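Local coordinates for protein peptide chain release factor 2 (Thermus thermophilus, PDB 2IHR) that directs termination of translation at the stop codons UGA and UAA, its GGQ motif reaching the peptidyl-transferase centre of the ribosome to release the finished peptide, at residues M135-R138 with M139-F143; P158-A162 with G163-A167; S181-A184 with G185-L189. All coordinates share one frame; numbering follows the deposited sequence.

Contact 1 of 3, residues M135-R138 with M139-F143; sequences MLLR and MYTRF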
ATOM      1  N   MET A 135      17.060  -0.798   7.348  1.00 53.62           N
ATOM      2  CA  MET A 135      17.296  -0.373   5.992  1.00 48.80           C
ATOM      3  C   MET A 135      16.022  -0.245   5.207  1.00 50.69           C
ATOM      4  O   MET A 135      15.803   0.746   4.474  1.00 53.57           O
ATOM      5  CB  MET A 135      18.256  -1.336   5.294  1.00 54.03           C
ATOM      6  CG  MET A 135      19.718  -1.290   5.862  1.00 57.43           C
ATOM      7  SD  MET A 135      20.836  -2.068   4.670  1.00 58.70           S
ATOM      8  CE  MET A 135      21.426  -3.439   5.626  1.00 63.93           C
ATOM      9  N   LEU A 136      15.176  -1.253   5.344  1.00 55.96           N
ATOM     10  CA  LEU A 136      13.896  -1.245   4.675  1.00 53.22           C
ATOM     11  C   LEU A 136      13.077  -0.058   5.240  1.00 53.47           C
ATOM     12  O   LEU A 136      12.387   0.623   4.473  1.00 56.06           O
ATOM     13  CB  LEU A 136      13.193  -2.592   4.928  1.00 42.72           C
ATOM     14  CG  LEU A 136      13.737  -3.856   4.219  1.00 46.51           C
ATOM     15  CD1 LEU A 136      13.283  -5.132   4.964  1.00 46.67           C
ATOM     16  CD2 LEU A 136      13.244  -3.888   2.761  1.00 39.29           C
ATOM     17  N   LEU A 137      13.160   0.176   6.565  1.00 47.59           N
ATOM     18  CA  LEU A 137      12.441   1.273   7.247  1.00 49.24           C
ATOM     19  C   LEU A 137      12.841   2.620   6.644  1.00 55.14           C
ATOM     20  O   LEU A 137      12.012   3.478   6.407  1.00 50.41           O
ATOM     21  CB  LEU A 137      12.785   1.328   8.751  1.00 51.75           C
ATOM     22  CG  LEU A 137      11.783   1.903   9.816  1.00 57.43           C
ATOM     23  CD1 LEU A 137      12.554   2.648  10.890  1.00 42.64           C
ATOM     24  CD2 LEU A 137      10.747   2.793   9.213  1.00 40.43           C
ATOM     25  N   ARG A 138      14.137   2.797   6.437  1.00 57.76           N
ATOM     26  CA  ARG A 138      14.682   4.000   5.844  1.00 55.95           C
ATOM     27  C   ARG A 138      14.173   4.062   4.376  1.00 60.42           C
ATOM     28  O   ARG A 138      13.805   5.140   3.838  1.00 57.87           O
ATOM     29  CB  ARG A 138      16.193   3.882   5.896  1.00 76.89           C
ATOM     30  CG  ARG A 138      16.963   5.168   6.124  1.00 92.80           C
ATOM     31  CD  ARG A 138      17.664   5.109   7.471  1.00 99.52           C
ATOM     32  NE  ARG A 138      18.626   4.018   7.504  1.00109.98           N
ATOM     33  CZ  ARG A 138      19.404   3.724   8.539  1.00113.40           C
ATOM     34  NH1 ARG A 138      19.347   4.444   9.660  1.00115.50           N
ATOM     35  NH2 ARG A 138      20.242   2.700   8.445  1.00111.15           N
ATOM     36  N   MET A 139      14.128   2.899   3.722  1.00 56.13           N
ATOM     37  CA  MET A 139      13.675   2.884   2.360  1.00 53.19           C
ATOM     38  C   MET A 139      12.260   3.375   2.273  1.00 57.48           C
ATOM     39  O   MET A 139      11.960   4.284   1.502  1.00 63.68           O
ATOM     40  CB  MET A 139      13.771   1.496   1.786  1.00 36.47           C
ATOM     41  CG  MET A 139      13.317   1.339   0.346  1.00 32.93           C
ATOM     42  SD  MET A 139      13.550  -0.358  -0.251  1.00 60.33           S
ATOM     43  CE  MET A 139      12.240  -1.044   0.415  1.00 41.86           C
ATOM     44  N   TYR A 140      11.371   2.788   3.055  1.00 55.21           N
ATOM     45  CA  TYR A 140       9.971   3.212   3.017  1.00 54.78           C
ATOM     46  C   TYR A 140       9.773   4.631   3.570  1.00 58.45           C
ATOM     47  O   TYR A 140       8.868   5.347   3.179  1.00 56.64           O
ATOM     48  CB  TYR A 140       9.119   2.198   3.794  1.00 51.59           C
ATOM     49  CG  TYR A 140       9.064   0.856   3.119  1.00 52.70           C
ATOM     50  CD1 TYR A 140       8.607   0.745   1.826  1.00 47.10           C
ATOM     51  CD2 TYR A 140       9.543  -0.294   3.743  1.00 59.70           C
ATOM     52  CE1 TYR A 140       8.640  -0.447   1.151  1.00 56.63           C
ATOM     53  CE2 TYR A 140       9.562  -1.521   3.071  1.00 52.48           C
ATOM     54  CZ  TYR A 140       9.122  -1.584   1.771  1.00 58.26           C
ATOM     55  OH  TYR A 140       9.216  -2.761   1.041  1.00 63.77           O
ATOM     56  N   THR A 141      10.631   5.049   4.483  1.00 59.69           N
ATOM     57  CA  THR A 141      10.480   6.379   5.032  1.00 59.76           C
ATOM     58  C   THR A 141      10.896   7.349   3.943  1.00 60.63           C
ATOM     59  O   THR A 141      10.221   8.330   3.706  1.00 64.86           O
ATOM     60  CB  THR A 141      11.338   6.553   6.290  1.00 57.01           C
ATOM     61  OG1 THR A 141      10.749   5.811   7.361  1.00 58.64           O
ATOM     62  CG2 THR A 141      11.365   7.973   6.715  1.00 60.35           C
ATOM     63  N   ARG A 142      12.004   7.062   3.263  1.00 64.99           N
ATOM     64  CA  ARG A 142      12.432   7.935   2.167  1.00 63.24           C
ATOM     65  C   ARG A 142      11.375   7.884   1.066  1.00 66.06           C
ATOM     66  O   ARG A 142      11.140   8.882   0.373  1.00 67.78           O
ATOM     67  CB  ARG A 142      13.797   7.509   1.558  1.00 54.59           C
ATOM     68  CG  ARG A 142      15.038   7.795   2.383  1.00 50.18           C
ATOM     69  CD  ARG A 142      15.393   9.311   2.347  1.00 49.87           C
ATOM     70  NE  ARG A 142      15.853   9.737   1.033  1.00 49.72           N
ATOM     71  CZ  ARG A 142      15.120  10.434   0.172  1.00 57.92           C
ATOM     72  NH1 ARG A 142      13.892  10.813   0.525  1.00 61.91           N
ATOM     73  NH2 ARG A 142      15.568  10.654  -1.085  1.00 51.53           N
ATOM     74  N   PHE A 143      10.748   6.725   0.889  1.00 64.37           N
ATOM     75  CA  PHE A 143       9.735   6.588  -0.154  1.00 63.04           C
ATOM     76  C   PHE A 143       8.591   7.547   0.111  1.00 67.12           C
ATOM     77  O   PHE A 143       8.131   8.255  -0.782  1.00 65.00           O
ATOM     78  CB  PHE A 143       9.168   5.178  -0.200  1.00 63.68           C
ATOM     79  CG  PHE A 143       7.932   5.069  -1.035  1.00 58.06           C
ATOM     80  CD1 PHE A 143       7.995   5.217  -2.425  1.00 61.16           C
ATOM     81  CD2 PHE A 143       6.694   4.899  -0.439  1.00 56.87           C
ATOM     82  CE1 PHE A 143       6.835   5.211  -3.215  1.00 59.11           C
ATOM     83  CE2 PHE A 143       5.510   4.889  -1.215  1.00 57.01           C
ATOM     84  CZ  PHE A 143       5.591   5.051  -2.605  1.00 60.45           C
TER
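Met135, Leu136, Leu137 and Arg138 each offer their carbonyl oxygen to the backbone nitrogen four residues on, so this is one continuous piece of the helix 127-145. The bond from Tyr140 N to Leu136 O measures 2.8 Å and is nearly straight at 167°. Leu137 O is gripped twice. Thr141 N and Thr141 OG1 both donate to it, each at 2.8 Å, and they arrive from opposite faces of the carbonyl plane. Threonine suits the place because its hydroxyl can fold back on its own helix: OG1 sits beside the backbone N (chi1 -73°) and so lies near the carbonyl one turn earlier. Leu137 CD2 comes within 3.5 Å of Thr141 OG1, packing a methyl group beside it.

The apolar flank carries Leu136, Met139 and Tyr140. Leu136 and Met139 run side by side in the same direction, and their ends meet where Leu136 CD2 touches Met139 CE at 3.8 Å. A late bend in the otherwise extended methionine brings Met139 CE 3.4 Å above the plane of the Tyr140 ring, over its rim; Leu136 CB, meanwhile, lies 4.2 Å from Tyr140 CE2. On the polar flank Arg138 forms a salt bridge with Glu134, and Arg142 forms salt bridges with Glu145 and Asp338.

The helix is thus amphipathic. Leu136, Met139 and Tyr140 pack on the large mixed sheet, touching His187 of strand 185-190, Ala206 and Val208 of strand 201-213, and Tyr314 of strand 312-315, and the Tyr140 hydroxyl bonds to Glu183 just ahead of strand 185-190.

Contact 2 of 3, residues P158-A162 with G163-A167; sequences PGPEA and GIDYA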
ATOM      1  N   PRO A 158      14.399  -1.071  19.120  1.00 81.20           N
ATOM      2  CA  PRO A 158      15.778  -1.276  18.663  1.00 82.06           C
ATOM      3  C   PRO A 158      16.243  -2.693  18.939  1.00 81.82           C
ATOM      4  O   PRO A 158      15.709  -3.354  19.829  1.00 84.08           O
ATOM      5  CB  PRO A 158      16.559  -0.257  19.464  1.00 68.04           C
ATOM      6  CG  PRO A 158      15.799  -0.232  20.774  1.00 65.71           C
ATOM      7  CD  PRO A 158      14.366  -0.154  20.271  1.00 68.92           C
ATOM      8  N   GLY A 159      17.249  -3.132  18.182  1.00 75.92           N
ATOM      9  CA  GLY A 159      17.772  -4.486  18.304  1.00 76.54           C
ATOM     10  C   GLY A 159      18.825  -4.677  19.373  1.00 82.79           C
ATOM     11  O   GLY A 159      19.480  -3.703  19.788  1.00 77.71           O
ATOM     12  N   PRO A 160      19.023  -5.926  19.842  1.00 90.63           N
ATOM     13  CA  PRO A 160      20.030  -6.158  20.882  1.00 91.31           C
ATOM     14  C   PRO A 160      21.346  -5.466  20.600  1.00 91.04           C
ATOM     15  O   PRO A 160      21.714  -4.528  21.309  1.00 93.11           O
ATOM     16  CB  PRO A 160      20.150  -7.694  20.951  1.00 76.47           C
ATOM     17  CG  PRO A 160      19.342  -8.216  19.771  1.00 75.31           C
ATOM     18  CD  PRO A 160      18.314  -7.171  19.499  1.00 77.22           C
ATOM     19  N   GLU A 161      22.030  -5.910  19.552  1.00 90.10           N
ATOM     20  CA  GLU A 161      23.317  -5.331  19.161  1.00 88.60           C
ATOM     21  C   GLU A 161      23.229  -4.172  18.137  1.00 83.83           C
ATOM     22  O   GLU A 161      24.004  -3.210  18.201  1.00 74.78           O
ATOM     23  CB  GLU A 161      24.226  -6.434  18.618  1.00111.51           C
ATOM     24  CG  GLU A 161      24.660  -7.449  19.660  1.00125.18           C
ATOM     25  CD  GLU A 161      25.415  -8.609  19.046  1.00136.20           C
ATOM     26  OE1 GLU A 161      26.384  -8.361  18.287  1.00140.62           O
ATOM     27  OE2 GLU A 161      25.040  -9.771  19.323  1.00143.53           O
ATOM     28  N   ALA A 162      22.290  -4.258  17.196  1.00 88.70           N
ATOM     29  CA  ALA A 162      22.151  -3.209  16.189  1.00 80.73           C
ATOM     30  C   ALA A 162      20.811  -3.226  15.489  1.00 76.85           C
ATOM     31  O   ALA A 162      20.012  -4.159  15.634  1.00 78.14           O
ATOM     32  CB  ALA A 162      23.274  -3.326  15.131  1.00 65.39           C
ATOM     33  N   GLY A 163      20.590  -2.169  14.721  1.00 67.23           N
ATOM     34  CA  GLY A 163      19.381  -2.060  13.945  1.00 67.52           C
ATOM     35  C   GLY A 163      18.155  -2.198  14.790  1.00 66.72           C
ATOM     36  O   GLY A 163      18.209  -2.058  16.011  1.00 71.19           O
ATOM     37  N   ILE A 164      17.047  -2.505  14.147  1.00 69.34           N
ATOM     38  CA  ILE A 164      15.808  -2.621  14.863  1.00 61.03           C
ATOM     39  C   ILE A 164      15.265  -4.034  14.991  1.00 60.12           C
ATOM     40  O   ILE A 164      15.571  -4.898  14.172  1.00 59.40           O
ATOM     41  CB  ILE A 164      14.761  -1.727  14.198  1.00 51.98           C
ATOM     42  CG1 ILE A 164      14.521  -2.182  12.740  1.00 46.39           C
ATOM     43  CG2 ILE A 164      15.217  -0.275  14.347  1.00 46.24           C
ATOM     44  CD1 ILE A 164      13.330  -1.560  12.076  1.00 49.20           C
ATOM     45  N   ASP A 165      14.459  -4.255  16.029  1.00 54.10           N
ATOM     46  CA  ASP A 165      13.865  -5.557  16.270  1.00 61.95           C
ATOM     47  C   ASP A 165      12.416  -5.542  15.875  1.00 59.29           C
ATOM     48  O   ASP A 165      11.762  -6.596  15.765  1.00 68.76           O
ATOM     49  CB  ASP A 165      13.981  -5.953  17.724  1.00 78.93           C
ATOM     50  CG  ASP A 165      15.064  -6.976  17.956  1.00 88.70           C
ATOM     51  OD1 ASP A 165      15.095  -8.017  17.249  1.00 93.52           O
ATOM     52  OD2 ASP A 165      15.883  -6.733  18.862  1.00 98.68           O
ATOM     53  N   TYR A 166      11.922  -4.336  15.643  1.00 53.14           N
ATOM     54  CA  TYR A 166      10.549  -4.147  15.234  1.00 51.03           C
ATOM     55  C   TYR A 166      10.323  -2.663  14.928  1.00 54.20           C
ATOM     56  O   TYR A 166      10.976  -1.773  15.498  1.00 53.22           O
ATOM     57  CB  TYR A 166       9.638  -4.640  16.355  1.00 50.89           C
ATOM     58  CG  TYR A 166       8.158  -4.380  16.180  1.00 51.25           C
ATOM     59  CD1 TYR A 166       7.637  -3.083  16.323  1.00 46.05           C
ATOM     60  CD2 TYR A 166       7.278  -5.416  15.813  1.00 50.20           C
ATOM     61  CE1 TYR A 166       6.293  -2.813  16.097  1.00 48.29           C
ATOM     62  CE2 TYR A 166       5.912  -5.159  15.579  1.00 47.94           C
ATOM     63  CZ  TYR A 166       5.436  -3.843  15.720  1.00 55.86           C
ATOM     64  OH  TYR A 166       4.119  -3.524  15.452  1.00 63.56           O
ATOM     65  N   ALA A 167       9.420  -2.393  13.998  1.00 50.03           N
ATOM     66  CA  ALA A 167       9.101  -1.019  13.639  1.00 52.57           C
ATOM     67  C   ALA A 167       7.753  -1.071  12.992  1.00 55.26           C
ATOM     68  O   ALA A 167       7.436  -2.042  12.325  1.00 52.86           O
ATOM     69  CB  ALA A 167      10.133  -0.448  12.673  1.00 65.46           C
TER
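Gly159 and Gly163 close this loop with one short bond, and both stand where a side chain would be hard to fit. Gly159 N donates to Gly163 O at 2.6 Å, the approach tilted from the carbonyl plane. Gly163 has a positive phi of 55°, a conformation that favours glycine. Gly159 is held to glycine for a different reason: a CB on it would collide with Ala162 O, where the chain curls back, and would crowd Gly163 O as well.

On the strand side of this bond, Pro158 and Ile164 pair in antiparallel, non-hydrogen-bonded fashion, their CA atoms 4.0 Å apart and their side chains diverging. The whole is a beta-hairpin at the edge of the mixed sheet: residues 159-163 connect strands 150-158 and 164-172, Pro160 to Ala162 making the tip. Beyond the pair comes a classic beta bulge: Asp165 and Tyr166 both face Thr157, and the chain turns a corner at Asp165.

From the corner the Asp165 CB points toward the start of the loop. The modelled carboxylate, whose placing is doubtful because it sits too close to the ring of Pro160, lies beside Gly159 and Pro160. Having no N-H, Pro160 cannot bond to the carboxylate through its nitrogen, but its ring stiffens the turn at the exposed end. Ile164, by contrast, is buried: its branched side chain leaves the loop for Leu156 of strand 150-158 and Ala133 of helix 127-145, where an aliphatic residue is at home. The small Ala162 rests on Thr127 at the start of that helix.

Contact 3 of 3, residues S181-A184 with G185-L189; sequences SPEA and GVHRL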
ATOM      1  N   SER A 181       0.870  -1.466  -0.858  1.00 55.45           N
ATOM      2  CA  SER A 181       0.312  -2.792  -0.723  1.00 61.84           C
ATOM      3  C   SER A 181       1.080  -3.962  -1.386  1.00 61.13           C
ATOM      4  O   SER A 181       1.207  -5.020  -0.793  1.00 65.70           O
ATOM      5  CB  SER A 181      -1.189  -2.757  -1.114  1.00 53.26           C
ATOM      6  OG  SER A 181      -1.451  -2.645  -2.511  1.00 64.89           O
ATOM      7  N   PRO A 182       1.648  -3.770  -2.585  1.00 66.59           N
ATOM      8  CA  PRO A 182       2.367  -4.874  -3.223  1.00 65.23           C
ATOM      9  C   PRO A 182       3.756  -5.101  -2.661  1.00 67.46           C
ATOM     10  O   PRO A 182       4.556  -5.870  -3.212  1.00 67.17           O
ATOM     11  CB  PRO A 182       2.429  -4.431  -4.665  1.00 54.11           C
ATOM     12  CG  PRO A 182       2.630  -2.936  -4.532  1.00 49.53           C
ATOM     13  CD  PRO A 182       1.611  -2.590  -3.472  1.00 57.23           C
ATOM     14  N   GLU A 183       4.045  -4.431  -1.561  1.00 52.36           N
ATOM     15  CA  GLU A 183       5.345  -4.531  -0.939  1.00 47.95           C
ATOM     16  C   GLU A 183       5.324  -5.513   0.221  1.00 48.63           C
ATOM     17  O   GLU A 183       6.366  -5.929   0.745  1.00 40.30           O
ATOM     18  CB  GLU A 183       5.746  -3.131  -0.443  1.00 39.62           C
ATOM     19  CG  GLU A 183       6.060  -2.152  -1.558  1.00 43.06           C
ATOM     20  CD  GLU A 183       7.323  -2.528  -2.341  1.00 54.50           C
ATOM     21  OE1 GLU A 183       8.433  -2.538  -1.731  1.00 47.73           O
ATOM     22  OE2 GLU A 183       7.196  -2.816  -3.562  1.00 51.31           O
ATOM     23  N   ALA A 184       4.121  -5.848   0.668  1.00 51.45           N
ATOM     24  CA  ALA A 184       3.983  -6.794   1.756  1.00 52.34           C
ATOM     25  C   ALA A 184       4.605  -8.139   1.305  1.00 48.83           C
ATOM     26  O   ALA A 184       4.354  -8.629   0.214  1.00 50.51           O
ATOM     27  CB  ALA A 184       2.545  -6.945   2.066  1.00 62.72           C
ATOM     28  N   GLY A 185       5.442  -8.722   2.136  1.00 46.79           N
ATOM     29  CA  GLY A 185       6.067  -9.974   1.770  1.00 44.57           C
ATOM     30  C   GLY A 185       7.412 -10.077   2.437  1.00 48.45           C
ATOM     31  O   GLY A 185       7.716  -9.272   3.342  1.00 54.67           O
ATOM     32  N   VAL A 186       8.221 -11.049   2.017  1.00 51.20           N
ATOM     33  CA  VAL A 186       9.550 -11.219   2.605  1.00 55.76           C
ATOM     34  C   VAL A 186      10.646 -10.601   1.706  1.00 53.34           C
ATOM     35  O   VAL A 186      10.637 -10.728   0.483  1.00 55.83           O
ATOM     36  CB  VAL A 186       9.844 -12.728   2.898  1.00 56.52           C
ATOM     37  CG1 VAL A 186      11.221 -12.889   3.540  1.00 55.05           C
ATOM     38  CG2 VAL A 186       8.798 -13.266   3.840  1.00 51.73           C
ATOM     39  N   HIS A 187      11.606  -9.943   2.322  1.00 46.84           N
ATOM     40  CA  HIS A 187      12.629  -9.285   1.548  1.00 48.98           C
ATOM     41  C   HIS A 187      13.971  -9.873   1.879  1.00 48.40           C
ATOM     42  O   HIS A 187      14.333  -9.982   3.063  1.00 58.74           O
ATOM     43  CB  HIS A 187      12.576  -7.761   1.851  1.00 45.70           C
ATOM     44  CG  HIS A 187      11.345  -7.085   1.321  1.00 40.38           C
ATOM     45  ND1 HIS A 187      11.365  -6.234   0.241  1.00 54.23           N
ATOM     46  CD2 HIS A 187      10.049  -7.127   1.731  1.00 49.76           C
ATOM     47  CE1 HIS A 187      10.150  -5.763   0.012  1.00 45.97           C
ATOM     48  NE2 HIS A 187       9.331  -6.293   0.905  1.00 48.65           N
ATOM     49  N   ARG A 188      14.728 -10.263   0.850  1.00 51.75           N
ATOM     50  CA  ARG A 188      16.042 -10.859   1.100  1.00 52.60           C
ATOM     51  C   ARG A 188      17.243  -9.971   0.726  1.00 50.52           C
ATOM     52  O   ARG A 188      17.277  -9.347  -0.353  1.00 54.05           O
ATOM     53  CB  ARG A 188      16.149 -12.192   0.374  1.00 59.18           C
ATOM     54  CG  ARG A 188      17.462 -12.847   0.568  1.00 63.07           C
ATOM     55  CD  ARG A 188      17.503 -14.185  -0.075  1.00 70.07           C
ATOM     56  NE  ARG A 188      17.576 -14.086  -1.520  1.00 73.94           N
ATOM     57  CZ  ARG A 188      18.548 -14.641  -2.237  1.00 78.09           C
ATOM     58  NH1 ARG A 188      19.506 -15.319  -1.624  1.00 75.50           N
ATOM     59  NH2 ARG A 188      18.561 -14.524  -3.563  1.00 80.59           N
ATOM     60  N   LEU A 189      18.224  -9.957   1.633  1.00 56.31           N
ATOM     61  CA  LEU A 189      19.452  -9.188   1.518  1.00 58.76           C
ATOM     62  C   LEU A 189      20.691 -10.053   1.424  1.00 61.61           C
ATOM     63  O   LEU A 189      20.917 -10.931   2.235  1.00 69.59           O
ATOM     64  CB  LEU A 189      19.595  -8.265   2.733  1.00 53.35           C
ATOM     65  CG  LEU A 189      20.495  -6.992   2.688  1.00 57.70           C
ATOM     66  CD1 LEU A 189      21.675  -7.197   3.597  1.00 53.97           C
ATOM     67  CD2 LEU A 189      20.919  -6.646   1.301  1.00 50.97           C
TER
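His187 reaches back along the chain to Glu183 and fastens the start of strand 185-190 to the short 3-10 segment before it. From its CB, which points toward that segment, the side chain leaves the strand with CG beside the backbone N (chi1 -69°), and this turns the ring back toward Glu183, across the inside of the bend. Past CG the ring divides. On one branch CD2 passes Glu183 O at 4.0 Å; on the other, ND1 bonds to the hydroxyl of Tyr314, and CE1 stands 4.0 Å from Glu183 OE1. The two branches join at NE2, the tip, which donates to Glu183 O at 3.0 Å. This bond is close to straight (169°), and it lies both in the ring plane of the histidine and in the plane of the carbonyl.

The corner itself depends on Gly185, whose phi of 151° would press any CB against Ala184 O. The carboxylate of Glu183 is turned 52° from the ring plane and makes a salt bridge with Arg312, an arrangement that suits an acid in a buried place. Leu136 of helix 127-145 and Val208 of strand 201-213 supply apolar packing beside the ring. At His187 a leucine would probably leave Glu183 O and the Tyr314 hydroxyl without the ring nitrogens that bind them, so that the 3-10 segment could shift against the strand.

Because a carbonyl oxygen can only accept, the proton at this end of the ring must sit on NE2. If the histidine is neutral, ND1 would then be the acceptor for Tyr314; the carboxylate nearby could favour a charged ring, though Arg312 probably offsets much of that pull.

Overall arrangement
Followed from the N terminus, the three contacts come in series, none enclosing or crossing another. Contact 1 lies within helix 127-145 and spans successive turns of it. Contact 2 closes the hairpin between strands 150-158 and 164-172, and contact 3 closes the corner leading from helix 176-180 into strand 185-190. The helix links the other two: Leu137 CG packs 4.1 Å from Ala167 CB of contact 2, while Met135 lies against Leu189 of contact 3. Contacts 2 and 3 do not touch, their nearest atoms being about 12 Å apart, yet both belong to the same mixed sheet, on which the helix packs.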